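Local coordinates for protein PAN2-PAN3 deadenylation complex catalytic subunit pan2 (Neurospora crassa, PDB 4CZV) that is probably the catalytic subunit of a cytoplasmic deadenylase that shortens mRNA poly(A) tails, represented here by its N-terminal WD40 beta-propeller domain, at residues K171-I176 and Q187-G192; P74-L79 and D113-S118. One frame throughout, in Å; residues are numbered along the deposited sequence.

Overall arrangement
The two contacts illustrate the two levels at which a seven-bladed beta-propeller is held together: within a blade and between blades. Contact 2 comes first along the chain and joins the innermost strands, 77-80 and 114-119, of two successive blades, with its centre about 9 Å from that of the chain. Contact 1 follows in the next blade, where it pairs the third and fourth strands, 174-177 and 184-188, and leads toward strand 194-200 of the blade after that; its centre is about 17 Å from the chain centre. The centres of contact 1 and contact 2 are about 19 Å apart, their nearest atoms about 9 Å. Backbone bonds dominate within the blade, side chains between blades.

Contact 1. Residues K171-I176 and Q187-G192; sequences KGTVNI and QWQAHG
V174 and W188 form a hydrogen-bonded pair of an antiparallel beta hairpin, the third and fourth strands of one WD40 propeller blade, and the contact runs on into the turn as far as H191. The pairing is reciprocal: V174 N gives to W188 O at 2.8 Å and W188 N to V174 O at 2.7 Å, both nearly straight. Beyond it the chain passes through an inverse gamma turn centred on Q189, yet H191 N still reaches G172 O, at 3.1 Å and in the carbonyl plane. G172 has a positive phi, and a CB there would run into H191 O. On the face of V174 and W188, V174 CG2 touches W188 CE3 at 3.8 Å and lies near A190 CB, which sits over the centre of the indole ring; I195 and L198 of the next blade meet V174. T173 works on the other face. Its OG1 is turned opposite its own carbonyl carbon (chi1 -78°) and lies 2.8 Å from Q189 OE1; the same rotation sets CG2 anti to the backbone N, 3.4 Å from Q187 CG. Q189 NE2 also bonds weakly to H191 O. Replacing T173 by a glycine would probably open a gap beside Q187 CG and leave the Q189 amide with less to hold it. The amide planes of Q187 and N175 are 22° apart, joined by a weak bond, NE2 to OD1 at 3.2 Å, while D154 and Y156 hold N175 ND2. The chemistry thus divides: a polar fringe on one face, an apolar face turned to the next blade, and H191, bonded to T207 and D223, tying the hairpin to it.

Contact 2. Residues P74-L79 and D113-S118; sequences PLRQFL and DLRAMS
R76 stacks on R115 where two neighbouring blades of the WD40 propeller meet at their innermost strands. The strands run at 18° to each other with axes 7.4 Å apart, too wide for backbone pairing, and side chains span the gap. R76 leaves its backbone with CB near R115 O. CG, anti to the carbonyl carbon (chi1 -60°), is set 3.6 Å from L114 O, and a bend at chi2 then swings CD and the guanidinium toward R115. NE lies against R115 CD and is bonded to S90 OG. At CZ the guanidinium settles flat over that of R115, the planes 12° apart; R115 NE is over its centre, and P74 CD lies against the opposite face, toward its rim. NH1 comes to rest above R115 CZ, and NH2 lies 3.5 Å from R115 NE. The like charges share D113 as counter-ion: R115 NE meets D113 OD1 straight on, in its own guanidinium plane and from above the carboxylate, at 2.9 Å, whereas R76 NH2 is a long 4.0 Å from OD1 and interacts through charge alone. W132 adds a cation-pi contact to R115, whose strand carries a classic beta bulge here.

Farther along, the extended side chain of Q77 bonds to the backbone of the facing edge strand. Its OE1 accepts from M117 N at 2.8 Å, the donor coming from outside the carbonyl plane of Q77, and its NE2 gives to M117 O at 2.9 Å in the more bent bond of the two, so one amide satisfies both polar backbone atoms of one residue. M117 and L79 then reach toward each other, and L79 CD1 meets M117 CG at 3.5 Å.

Contact 1. Residues K171-I176 and Q187-G192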
ATOM      1  N   LYS A 171      -2.772  16.025   3.146  1.00 33.52           N
ATOM      2  CA  LYS A 171      -2.042  17.178   3.672  1.00 34.73           C
ATOM      3  C   LYS A 171      -0.952  16.795   4.684  1.00 32.46           C
ATOM      4  O   LYS A 171      -0.398  17.661   5.359  1.00 32.53           O
ATOM      5  CB  LYS A 171      -3.009  18.171   4.325  1.00 37.45           C
ATOM      6  CG  LYS A 171      -4.072  18.742   3.397  1.00 40.02           C
ATOM      7  CD  LYS A 171      -3.458  19.561   2.281  1.00 43.05           C
ATOM      8  CE  LYS A 171      -4.530  20.289   1.485  1.00 45.81           C
ATOM      9  NZ  LYS A 171      -3.962  21.048   0.336  1.00 45.27           N
ATOM     10  N   GLY A 172      -0.641  15.509   4.793  1.00 30.27           N
ATOM     11  CA  GLY A 172       0.413  15.076   5.699  1.00 30.40           C
ATOM     12  C   GLY A 172      -0.074  14.800   7.112  1.00 30.28           C
ATOM     13  O   GLY A 172       0.707  14.526   8.024  1.00 30.60           O
ATOM     14  N   THR A 173      -1.386  14.863   7.280  1.00 29.53           N
ATOM     15  CA  THR A 173      -2.019  14.622   8.563  1.00 29.13           C
ATOM     16  C   THR A 173      -2.642  13.220   8.585  1.00 27.37           C
ATOM     17  O   THR A 173      -3.146  12.747   7.565  1.00 27.11           O
ATOM     18  CB  THR A 173      -3.084  15.705   8.839  1.00 32.02           C
ATOM     19  OG1 THR A 173      -2.434  16.910   9.264  1.00 35.14           O
ATOM     20  CG2 THR A 173      -4.058  15.268   9.902  1.00 31.33           C
ATOM     21  N   VAL A 174      -2.568  12.550   9.733  1.00 26.45           N
ATOM     22  CA  VAL A 174      -3.225  11.257   9.924  1.00 25.04           C
ATOM     23  C   VAL A 174      -4.400  11.386  10.885  1.00 25.30           C
ATOM     24  O   VAL A 174      -4.225  11.797  12.031  1.00 26.18           O
ATOM     25  CB  VAL A 174      -2.261  10.186  10.485  1.00 24.30           C
ATOM     26  CG1 VAL A 174      -2.989   8.864  10.687  1.00 23.39           C
ATOM     27  CG2 VAL A 174      -1.053   9.999   9.586  1.00 23.96           C
ATOM     28  N   ASN A 175      -5.596  11.042  10.418  1.00 24.74           N
ATOM     29  CA  ASN A 175      -6.760  10.958  11.292  1.00 25.95           C
ATOM     30  C   ASN A 175      -6.990   9.515  11.717  1.00 25.48           C
ATOM     31  O   ASN A 175      -6.989   8.610  10.882  1.00 24.66           O
ATOM     32  CB  ASN A 175      -8.017  11.503  10.606  1.00 26.56           C
ATOM     33  CG  ASN A 175      -7.918  12.983  10.291  1.00 26.46           C
ATOM     34  OD1 ASN A 175      -7.109  13.701  10.877  1.00 25.68           O
ATOM     35  ND2 ASN A 175      -8.753  13.448   9.366  1.00 26.73           N
ATOM     36  N   ILE A 176      -7.180   9.299  13.012  1.00 25.74           N
ATOM     37  CA  ILE A 176      -7.480   7.964  13.511  1.00 25.65           C
ATOM     38  C   ILE A 176      -8.975   7.840  13.757  1.00 25.98           C
ATOM     39  O   ILE A 176      -9.526   8.516  14.626  1.00 25.52           O
ATOM     40  CB  ILE A 176      -6.706   7.651  14.801  1.00 25.81           C
ATOM     41  CG1 ILE A 176      -5.200   7.755  14.549  1.00 24.34           C
ATOM     42  CG2 ILE A 176      -7.060   6.265  15.313  1.00 26.56           C
ATOM     43  CD1 ILE A 176      -4.370   7.486  15.773  1.00 25.13           C
ATOM     44  N   GLN A 187      -6.180  13.261  15.920  1.00 37.99           N
ATOM     45  CA  GLN A 187      -5.483  13.709  14.731  1.00 38.39           C
ATOM     46  C   GLN A 187      -3.986  13.802  15.017  1.00 36.96           C
ATOM     47  O   GLN A 187      -3.566  14.402  16.005  1.00 36.44           O
ATOM     48  CB  GLN A 187      -6.043  15.050  14.265  1.00 40.65           C
ATOM     49  CG  GLN A 187      -5.323  15.626  13.078  1.00 41.82           C
ATOM     50  CD  GLN A 187      -6.030  16.832  12.494  1.00 44.73           C
ATOM     51  OE1 GLN A 187      -5.464  17.927  12.429  1.00 47.20           O
ATOM     52  NE2 GLN A 187      -7.273  16.638  12.057  1.00 42.66           N
ATOM     53  N   TRP A 188      -3.190  13.182  14.155  1.00 36.09           N
ATOM     54  CA  TRP A 188      -1.739  13.140  14.308  1.00 34.92           C
ATOM     55  C   TRP A 188      -1.063  13.863  13.143  1.00 36.13           C
ATOM     56  O   TRP A 188      -1.245  13.490  11.985  1.00 36.02           O
ATOM     57  CB  TRP A 188      -1.268  11.685  14.392  1.00 32.16           C
ATOM     58  CG  TRP A 188       0.221  11.494  14.381  1.00 31.09           C
ATOM     59  CD1 TRP A 188       1.158  12.278  14.989  1.00 31.98           C
ATOM     60  CD2 TRP A 188       0.943  10.445  13.722  1.00 29.87           C
ATOM     61  NE1 TRP A 188       2.418  11.780  14.751  1.00 30.56           N
ATOM     62  CE2 TRP A 188       2.312  10.658  13.972  1.00 29.21           C
ATOM     63  CE3 TRP A 188       0.562   9.349  12.935  1.00 30.26           C
ATOM     64  CZ2 TRP A 188       3.299   9.815  13.473  1.00 29.69           C
ATOM     65  CZ3 TRP A 188       1.544   8.515  12.441  1.00 30.43           C
ATOM     66  CH2 TRP A 188       2.897   8.750  12.713  1.00 30.24           C
ATOM     67  N   GLN A 189      -0.292  14.902  13.451  1.00 37.07           N
ATOM     68  CA  GLN A 189       0.383  15.681  12.416  1.00 37.82           C
ATOM     69  C   GLN A 189       1.729  15.049  12.079  1.00 35.35           C
ATOM     70  O   GLN A 189       2.765  15.473  12.590  1.00 38.02           O
ATOM     71  CB  GLN A 189       0.569  17.132  12.870  1.00 43.47           C
ATOM     72  CG  GLN A 189       0.988  18.085  11.766  1.00 48.75           C
ATOM     73  CD  GLN A 189      -0.111  18.328  10.752  1.00 54.88           C
ATOM     74  OE1 GLN A 189      -1.251  18.622  11.117  1.00 60.04           O
ATOM     75  NE2 GLN A 189       0.223  18.204   9.469  1.00 53.91           N
ATOM     76  N   ALA A 190       1.711  14.042  11.212  1.00 32.08           N
ATOM     77  CA  ALA A 190       2.897  13.222  10.967  1.00 30.86           C
ATOM     78  C   ALA A 190       3.989  13.951  10.189  1.00 27.90           C
ATOM     79  O   ALA A 190       5.135  14.012  10.628  1.00 26.82           O
ATOM     80  CB  ALA A 190       2.505  11.942  10.240  1.00 31.76           C
ATOM     81  N   HIS A 191       3.637  14.493   9.027  1.00 26.33           N
ATOM     82  CA  HIS A 191       4.612  15.198   8.202  1.00 25.35           C
ATOM     83  C   HIS A 191       4.124  16.604   7.884  1.00 24.77           C
ATOM     84  O   HIS A 191       2.967  16.939   8.136  1.00 25.00           O
ATOM     85  CB  HIS A 191       4.890  14.421   6.912  1.00 24.72           C
ATOM     86  CG  HIS A 191       5.372  13.023   7.148  1.00 24.34           C
ATOM     87  ND1 HIS A 191       6.711  12.693   7.184  1.00 23.95           N
ATOM     88  CD2 HIS A 191       4.694  11.873   7.380  1.00 23.56           C
ATOM     89  CE1 HIS A 191       6.836  11.399   7.420  1.00 23.84           C
ATOM     90  NE2 HIS A 191       5.627  10.877   7.541  1.00 23.44           N
ATOM     91  N   GLY A 192       5.013  17.420   7.332  1.00 24.44           N
ATOM     92  CA  GLY A 192       4.700  18.805   7.042  1.00 24.92           C
ATOM     93  C   GLY A 192       3.654  19.022   5.961  1.00 25.84           C
ATOM     94  O   GLY A 192       2.727  19.811   6.149  1.00 26.21           O
TER

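Contact 2. Residues P74-L79 and D113-S118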
ATOM      1  N   PRO A  74      -5.894   5.286 -13.025  1.00 21.38           N
ATOM      2  CA  PRO A  74      -5.089   4.248 -12.369  1.00 20.23           C
ATOM      3  C   PRO A  74      -5.896   3.309 -11.478  1.00 19.79           C
ATOM      4  O   PRO A  74      -6.900   3.710 -10.882  1.00 19.21           O
ATOM      5  CB  PRO A  74      -4.098   5.057 -11.524  1.00 19.61           C
ATOM      6  CG  PRO A  74      -4.065   6.415 -12.152  1.00 20.75           C
ATOM      7  CD  PRO A  74      -5.454   6.642 -12.654  1.00 21.27           C
ATOM      8  N   LEU A  75      -5.459   2.059 -11.405  1.00 20.20           N
ATOM      9  CA  LEU A  75      -5.923   1.167 -10.356  1.00 20.02           C
ATOM     10  C   LEU A  75      -5.331   1.681  -9.046  1.00 19.99           C
ATOM     11  O   LEU A  75      -4.117   1.822  -8.922  1.00 20.21           O
ATOM     12  CB  LEU A  75      -5.507  -0.276 -10.638  1.00 19.77           C
ATOM     13  CG  LEU A  75      -6.286  -1.375  -9.910  1.00 19.42           C
ATOM     14  CD1 LEU A  75      -6.164  -2.680 -10.678  1.00 19.14           C
ATOM     15  CD2 LEU A  75      -5.779  -1.556  -8.478  1.00 18.80           C
ATOM     16  N   ARG A  76      -6.193   1.973  -8.078  1.00 19.18           N
ATOM     17  CA  ARG A  76      -5.780   2.696  -6.880  1.00 19.23           C
ATOM     18  C   ARG A  76      -5.270   1.788  -5.753  1.00 18.29           C
ATOM     19  O   ARG A  76      -4.290   2.114  -5.084  1.00 17.74           O
ATOM     20  CB  ARG A  76      -6.942   3.550  -6.365  1.00 20.25           C
ATOM     21  CG  ARG A  76      -7.446   4.590  -7.370  1.00 21.96           C
ATOM     22  CD  ARG A  76      -6.337   5.543  -7.782  1.00 22.68           C
ATOM     23  NE  ARG A  76      -6.852   6.676  -8.545  1.00 23.94           N
ATOM     24  CZ  ARG A  76      -6.100   7.675  -8.994  1.00 24.86           C
ATOM     25  NH1 ARG A  76      -4.798   7.688  -8.751  1.00 24.82           N
ATOM     26  NH2 ARG A  76      -6.652   8.665  -9.688  1.00 25.26           N
ATOM     27  N   GLN A  77      -5.926   0.652  -5.550  1.00 17.91           N
ATOM     28  CA  GLN A  77      -5.598  -0.205  -4.420  1.00 17.45           C
ATOM     29  C   GLN A  77      -6.211  -1.592  -4.567  1.00 16.87           C
ATOM     30  O   GLN A  77      -7.242  -1.748  -5.217  1.00 17.44           O
ATOM     31  CB  GLN A  77      -6.083   0.441  -3.119  1.00 17.71           C
ATOM     32  CG  GLN A  77      -5.441  -0.123  -1.869  1.00 17.51           C
ATOM     33  CD  GLN A  77      -6.105   0.374  -0.603  1.00 17.58           C
ATOM     34  OE1 GLN A  77      -6.585   1.503  -0.545  1.00 17.62           O
ATOM     35  NE2 GLN A  77      -6.148  -0.478   0.417  1.00 16.56           N
ATOM     36  N   PHE A  78      -5.568  -2.590  -3.969  1.00 15.91           N
ATOM     37  CA  PHE A  78      -6.164  -3.917  -3.816  1.00 15.90           C
ATOM     38  C   PHE A  78      -6.550  -4.170  -2.350  1.00 15.74           C
ATOM     39  O   PHE A  78      -5.938  -3.614  -1.441  1.00 14.51           O
ATOM     40  CB  PHE A  78      -5.200  -5.024  -4.268  1.00 16.48           C
ATOM     41  CG  PHE A  78      -4.706  -4.886  -5.684  1.00 16.12           C
ATOM     42  CD1 PHE A  78      -5.489  -5.296  -6.753  1.00 16.16           C
ATOM     43  CD2 PHE A  78      -3.440  -4.389  -5.942  1.00 15.98           C
ATOM     44  CE1 PHE A  78      -5.029  -5.189  -8.054  1.00 16.52           C
ATOM     45  CE2 PHE A  78      -2.972  -4.276  -7.244  1.00 16.38           C
ATOM     46  CZ  PHE A  78      -3.766  -4.677  -8.300  1.00 16.88           C
ATOM     47  N   LEU A  79      -7.567  -5.008  -2.139  1.00 16.82           N
ATOM     48  CA  LEU A  79      -7.839  -5.622  -0.841  1.00 16.99           C
ATOM     49  C   LEU A  79      -8.237  -7.078  -1.081  1.00 17.82           C
ATOM     50  O   LEU A  79      -8.820  -7.406  -2.122  1.00 17.69           O
ATOM     51  CB  LEU A  79      -8.938  -4.880  -0.071  1.00 17.16           C
ATOM     52  CG  LEU A  79      -8.566  -3.561   0.623  1.00 17.91           C
ATOM     53  CD1 LEU A  79      -9.767  -2.998   1.372  1.00 18.15           C
ATOM     54  CD2 LEU A  79      -7.394  -3.752   1.566  1.00 17.02           C
ATOM     55  N   ASP A 113     -13.600  10.711  -7.016  1.00 27.46           N
ATOM     56  CA  ASP A 113     -12.155  10.543  -7.086  1.00 26.29           C
ATOM     57  C   ASP A 113     -11.644   9.761  -5.878  1.00 24.90           C
ATOM     58  O   ASP A 113     -10.952  10.306  -5.008  1.00 24.11           O
ATOM     59  CB  ASP A 113     -11.457  11.905  -7.186  1.00 26.37           C
ATOM     60  CG  ASP A 113      -9.970  11.779  -7.474  1.00 25.62           C
ATOM     61  OD1 ASP A 113      -9.500  10.646  -7.726  1.00 24.84           O
ATOM     62  OD2 ASP A 113      -9.271  12.815  -7.461  1.00 26.11           O
ATOM     63  N   LEU A 114     -11.994   8.480  -5.837  1.00 23.72           N
ATOM     64  CA  LEU A 114     -11.582   7.597  -4.755  1.00 22.53           C
ATOM     65  C   LEU A 114     -10.090   7.308  -4.837  1.00 21.13           C
ATOM     66  O   LEU A 114      -9.541   7.186  -5.930  1.00 20.11           O
ATOM     67  CB  LEU A 114     -12.378   6.292  -4.799  1.00 22.01           C
ATOM     68  CG  LEU A 114     -13.897   6.457  -4.829  1.00 22.37           C
ATOM     69  CD1 LEU A 114     -14.581   5.106  -4.997  1.00 22.48           C
ATOM     70  CD2 LEU A 114     -14.388   7.162  -3.579  1.00 22.89           C
ATOM     71  N   ARG A 115      -9.440   7.192  -3.682  1.00 20.75           N
ATOM     72  CA  ARG A 115      -7.997   6.969  -3.639  1.00 20.68           C
ATOM     73  C   ARG A 115      -7.604   5.821  -2.715  1.00 19.11           C
ATOM     74  O   ARG A 115      -6.535   5.228  -2.876  1.00 18.85           O
ATOM     75  CB  ARG A 115      -7.267   8.250  -3.200  1.00 22.17           C
ATOM     76  CG  ARG A 115      -7.351   9.405  -4.201  1.00 24.10           C
ATOM     77  CD  ARG A 115      -6.835   8.982  -5.566  1.00 24.35           C
ATOM     78  NE  ARG A 115      -6.872  10.072  -6.532  1.00 25.50           N
ATOM     79  CZ  ARG A 115      -5.828  10.834  -6.844  1.00 25.52           C
ATOM     80  NH1 ARG A 115      -4.655  10.628  -6.261  1.00 25.67           N
ATOM     81  NH2 ARG A 115      -5.957  11.801  -7.741  1.00 26.24           N
ATOM     82  N   ALA A 116      -8.457   5.511  -1.743  1.00 18.64           N
ATOM     83  CA  ALA A 116      -8.105   4.509  -0.739  1.00 18.97           C
ATOM     84  C   ALA A 116      -9.315   3.761  -0.195  1.00 18.19           C
ATOM     85  O   ALA A 116     -10.441   4.253  -0.225  1.00 19.12           O
ATOM     86  CB  ALA A 116      -7.344   5.161   0.409  1.00 20.43           C
ATOM     87  N   MET A 117      -9.065   2.559   0.305  1.00 17.88           N
ATOM     88  CA  MET A 117     -10.096   1.790   0.980  1.00 18.02           C
ATOM     89  C   MET A 117      -9.482   0.931   2.066  1.00 17.73           C
ATOM     90  O   MET A 117      -8.303   0.587   2.003  1.00 17.15           O
ATOM     91  CB  MET A 117     -10.872   0.912  -0.005  1.00 17.99           C
ATOM     92  CG  MET A 117     -10.034  -0.146  -0.701  1.00 17.35           C
ATOM     93  SD  MET A 117     -11.015  -1.131  -1.862  1.00 17.29           S
ATOM     94  CE  MET A 117      -9.740  -2.110  -2.643  1.00 12.67           C
ATOM     95  N   SER A 118     -10.287   0.594   3.067  1.00 18.54           N
ATOM     96  CA  SER A 118      -9.845  -0.290   4.138  1.00 18.73           C
ATOM     97  C   SER A 118     -11.017  -1.088   4.684  1.00 20.00           C
ATOM     98  O   SER A 118     -12.175  -0.750   4.445  1.00 20.88           O
ATOM     99  CB  SER A 118      -9.199   0.505   5.272  1.00 18.32           C
ATOM    100  OG  SER A 118     -10.185   1.185   6.032  1.00 18.43           O
TER